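Local coordinates for protein putative laminarinase (Phanerochaete chrysosporium, PDB 2W52) that probably hydrolyses O-glycosidic bonds of beta-glucans such as laminarin, as a family 16 glycoside hydrolase, at residues D25-R30 and C254-G259. Numbering follows the deposited sequence.
Sequences DPTHGR and CGDWAG. With BGC (beta-D-glucopyranose), chain C; BGC (beta-D-glucopyranose), chain B; BGC (beta-D-glucopyranose), chain D; BGC (beta-D-glucopyranose), chain E.
Asp256 joins the Asp25–His28 type I turn to the sugar-binding cleft of the GH16 beta-jelly-roll, where bound glucose also hydrogen-bonds Glu115 and Arg73. Its OD1 accepts a nearly straight hydrogen bond from His28 ND1 (2.8 Å, 173°) through the syn lone pair; OD1 lies at the ring edge, in plane, with ring and carboxylate planes 43° apart. OD2, the other branch, takes a hydrogen bond from O2 of the chain C glucose (2.9 Å). With CG beside the backbone N (chi1 -66°), OD1 reaches His28 while OD2 lies near Thr27 CB and CG2; Asp256 N also binds Thr27 O (2.8 Å). Packing is tightest at Gly255, whose CA lies 3.6 Å from Gly29 CA: a side chain here would run into Thr27 O. Asp25 OD2 braces the turn from within, accepting from Gly29 N and Thr27 OG1 on one face of its plane and also from Thr252 OG1. The looser side is at exposed His28, where a water bridges Gly255 N and, weakly, His28 O. C6 of the chain C glucose and C1 of the chain B glucose, linked through O6 of the former, lie over one face of Trp257, which meets Trp99 edge-to-face; an alanine here would probably deprive the sugars of that aromatic face and Trp99 of its partner. The turn lies between strands 18-20 and 31-33, helix 255-258 after strand 246-253; the Cys254–Cys273 disulfide and the Arg30 NE–Asn278 OD1 hydrogen bond tie both segments to helix 273-279.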
loop_
_atom_site.group_PDB
_atom_site.type_symbol
_atom_site.label_atom_id
_atom_site.label_comp_id
_atom_site.label_asym_id
_atom_site.label_seq_id
_atom_site.Cartn_x
_atom_site.Cartn_y
_atom_site.Cartn_z
ATOM N N ASP A 25 -8.456 12.349 7.029
ATOM C CA ASP A 25 -8.176 11.506 5.871
ATOM C C ASP A 25 -8.291 12.290 4.562
ATOM O O ASP A 25 -9.377 12.738 4.220
ATOM C CB ASP A 25 -9.111 10.296 5.855
ATOM C CG ASP A 25 -8.754 9.304 4.760
ATOM O OD1 ASP A 25 -7.606 9.387 4.297
ATOM O OD2 ASP A 25 -9.610 8.474 4.385
ATOM N N PRO A 26 -7.179 12.403 3.792
ATOM C CA PRO A 26 -7.317 13.038 2.474
ATOM C C PRO A 26 -8.370 12.376 1.554
ATOM O O PRO A 26 -8.913 13.031 0.656
ATOM C CB PRO A 26 -5.903 12.865 1.857
ATOM C CG PRO A 26 -4.991 12.813 3.090
ATOM C CD PRO A 26 -5.780 11.982 4.076
ATOM N N THR A 27 -8.621 11.080 1.750
ATOM C CA THR A 27 -9.579 10.330 0.934
ATOM C C THR A 27 -10.977 10.218 1.589
ATOM O O THR A 27 -11.815 9.447 1.143
ATOM C CB THR A 27 -9.012 8.934 0.526
ATOM O OG1 THR A 27 -8.602 8.199 1.689
ATOM C CG2 THR A 27 -7.799 9.071 -0.405
ATOM N N HIS A 28 -11.210 11.023 2.629
ATOM C CA HIS A 28 -12.589 11.240 3.179
ATOM C C HIS A 28 -13.233 9.972 3.743
ATOM O O HIS A 28 -14.460 9.818 3.724
ATOM C CB HIS A 28 -13.475 11.903 2.136
ATOM C CG HIS A 28 -12.817 13.077 1.495
ATOM N ND1 HIS A 28 -12.297 13.024 0.219
ATOM C CD2 HIS A 28 -12.531 14.311 1.972
ATOM C CE1 HIS A 28 -11.731 14.184 -0.074
ATOM N NE2 HIS A 28 -11.866 14.986 0.970
ATOM N N GLY A 29 -12.394 9.076 4.270
ATOM C CA GLY A 29 -12.904 7.802 4.810
ATOM C C GLY A 29 -13.524 7.908 6.197
ATOM O O GLY A 29 -13.412 8.942 6.881
ATOM N N ARG A 30 -14.191 6.836 6.600
ATOM C CA ARG A 30 -14.810 6.758 7.937
ATOM C C ARG A 30 -13.754 6.295 8.933
ATOM O O ARG A 30 -13.838 5.188 9.489
ATOM C CB ARG A 30 -16.008 5.801 7.926
ATOM C CG ARG A 30 -16.826 5.776 9.219
ATOM C CD ARG A 30 -17.349 7.159 9.617
ATOM N NE ARG A 30 -18.121 7.045 10.871
ATOM C CZ ARG A 30 -18.231 8.022 11.777
ATOM N NH1 ARG A 30 -17.669 9.229 11.582
ATOM N NH2 ARG A 30 -18.937 7.792 12.882
ATOM N N CYS A 254 -14.073 3.024 3.788
ATOM C CA CYS A 254 -15.057 3.761 2.970
ATOM C C CYS A 254 -14.321 4.858 2.176
ATOM O O CYS A 254 -13.247 4.581 1.604
ATOM C CB CYS A 254 -16.199 4.308 3.862
ATOM S SG CYS A 254 -16.937 3.055 4.950
ATOM N N GLY A 255 -14.861 6.078 2.142
ATOM C CA GLY A 255 -14.173 7.179 1.452
ATOM C C GLY A 255 -14.199 7.097 -0.073
ATOM O O GLY A 255 -15.011 6.370 -0.645
ATOM N N ASP A 256 -13.314 7.876 -0.701
ATOM C CA ASP A 256 -13.343 8.171 -2.167
ATOM C C ASP A 256 -13.541 6.905 -3.019
ATOM O O ASP A 256 -14.333 6.897 -3.962
ATOM C CB ASP A 256 -12.017 8.806 -2.642
ATOM C CG ASP A 256 -11.740 10.187 -2.074
ATOM O OD1 ASP A 256 -12.646 10.790 -1.452
ATOM O OD2 ASP A 256 -10.587 10.672 -2.292
ATOM N N TRP A 257 -12.794 5.855 -2.693
ATOM C CA TRP A 257 -12.857 4.599 -3.449
ATOM C C TRP A 257 -13.765 3.558 -2.765
ATOM O O TRP A 257 -14.809 3.186 -3.314
ATOM C CB TRP A 257 -11.431 4.088 -3.718
ATOM C CG TRP A 257 -11.340 2.879 -4.597
ATOM C CD1 TRP A 257 -12.362 2.262 -5.256
ATOM C CD2 TRP A 257 -10.146 2.155 -4.931
ATOM N NE1 TRP A 257 -11.878 1.174 -5.973
ATOM C CE2 TRP A 257 -10.525 1.091 -5.787
ATOM C CE3 TRP A 257 -8.799 2.293 -4.581
ATOM C CZ2 TRP A 257 -9.593 0.167 -6.287
ATOM C CZ3 TRP A 257 -7.864 1.374 -5.094
ATOM C CH2 TRP A 257 -8.277 0.340 -5.948
ATOM N N ALA A 258 -13.383 3.102 -1.568
ATOM C CA ALA A 258 -14.082 1.970 -0.942
ATOM C C ALA A 258 -15.566 2.243 -0.611
ATOM O O ALA A 258 -16.369 1.316 -0.474
ATOM C CB ALA A 258 -13.351 1.509 0.325
ATOM N N GLY A 259 -15.899 3.515 -0.416
ATOM C CA GLY A 259 -17.222 3.895 0.078
ATOM C C GLY A 259 -18.259 4.119 -1.006
ATOM O O GLY A 259 -19.447 4.248 -0.669
HETATM C C2 BGC C . -8.758 8.489 -4.512
HETATM C C3 BGC C . -7.429 7.823 -4.893
HETATM C C4 BGC C . -7.673 6.462 -5.556
HETATM C C5 BGC C . -8.721 6.515 -6.674
HETATM C C6 BGC C . -9.112 5.110 -7.126
HETATM C C1 BGC C . -9.649 8.530 -5.749
HETATM O O2 BGC C . -8.494 9.821 -4.060
HETATM O O3 BGC C . -6.573 7.698 -3.730
HETATM O O4 BGC C . -6.415 6.046 -6.081
HETATM O O5 BGC C . -9.899 7.178 -6.185
HETATM O O6 BGC C . -10.067 5.197 -8.181
HETATM C C2 BGC B . -11.871 4.200 -9.266
HETATM C C3 BGC B . -12.535 2.865 -9.597
HETATM C C4 BGC B . -11.531 1.915 -10.248
HETATM C C5 BGC B . -10.290 1.805 -9.363
HETATM C C6 BGC B . -9.232 0.866 -9.940
HETATM C C1 BGC B . -10.609 4.000 -8.436
HETATM O O2 BGC B . -12.799 5.012 -8.537
HETATM O O3 BGC B . -13.642 3.096 -10.474
HETATM O O4 BGC B . -12.133 0.610 -10.386
HETATM O O5 BGC B . -9.703 3.101 -9.107
HETATM O O6 BGC B . -8.799 1.430 -11.175
HETATM C C2 BGC D . -4.880 10.820 -2.373
HETATM C C3 BGC D . -4.779 12.352 -2.311
HETATM C C4 BGC D . -3.800 12.827 -1.212
HETATM C C5 BGC D . -2.472 12.116 -1.416
HETATM C C6 BGC D . -1.437 12.458 -0.352
HETATM C C1 BGC D . -3.497 10.232 -2.551
HETATM O O1 BGC D . -3.609 8.802 -2.503
HETATM O O2 BGC D . -5.745 10.349 -3.423
HETATM O O3 BGC D . -6.096 12.813 -2.055
HETATM O O4 BGC D . -3.540 14.246 -1.256
HETATM O O5 BGC D . -2.705 10.699 -1.450
HETATM O O6 BGC D . -1.966 12.178 0.960
HETATM C C2 BGC E . -11.934 11.003 -6.772
HETATM C C3 BGC E . -11.602 9.504 -6.751
HETATM C C4 BGC E . -12.872 8.639 -6.814
HETATM C C5 BGC E . -13.774 9.093 -7.962
HETATM C C6 BGC E . -15.105 8.355 -7.927
HETATM C C1 BGC E . -12.891 11.316 -7.935
HETATM O O2 BGC E . -10.718 11.764 -6.894
HETATM O O3 BGC E . -10.812 9.214 -5.586
HETATM O O4 BGC E . -12.547 7.234 -6.958
HETATM O O5 BGC E . -14.052 10.482 -7.803
HETATM O O6 BGC E . -15.904 8.763 -9.053
HETATM O O HOH W 1 -17.029 7.593 3.982
#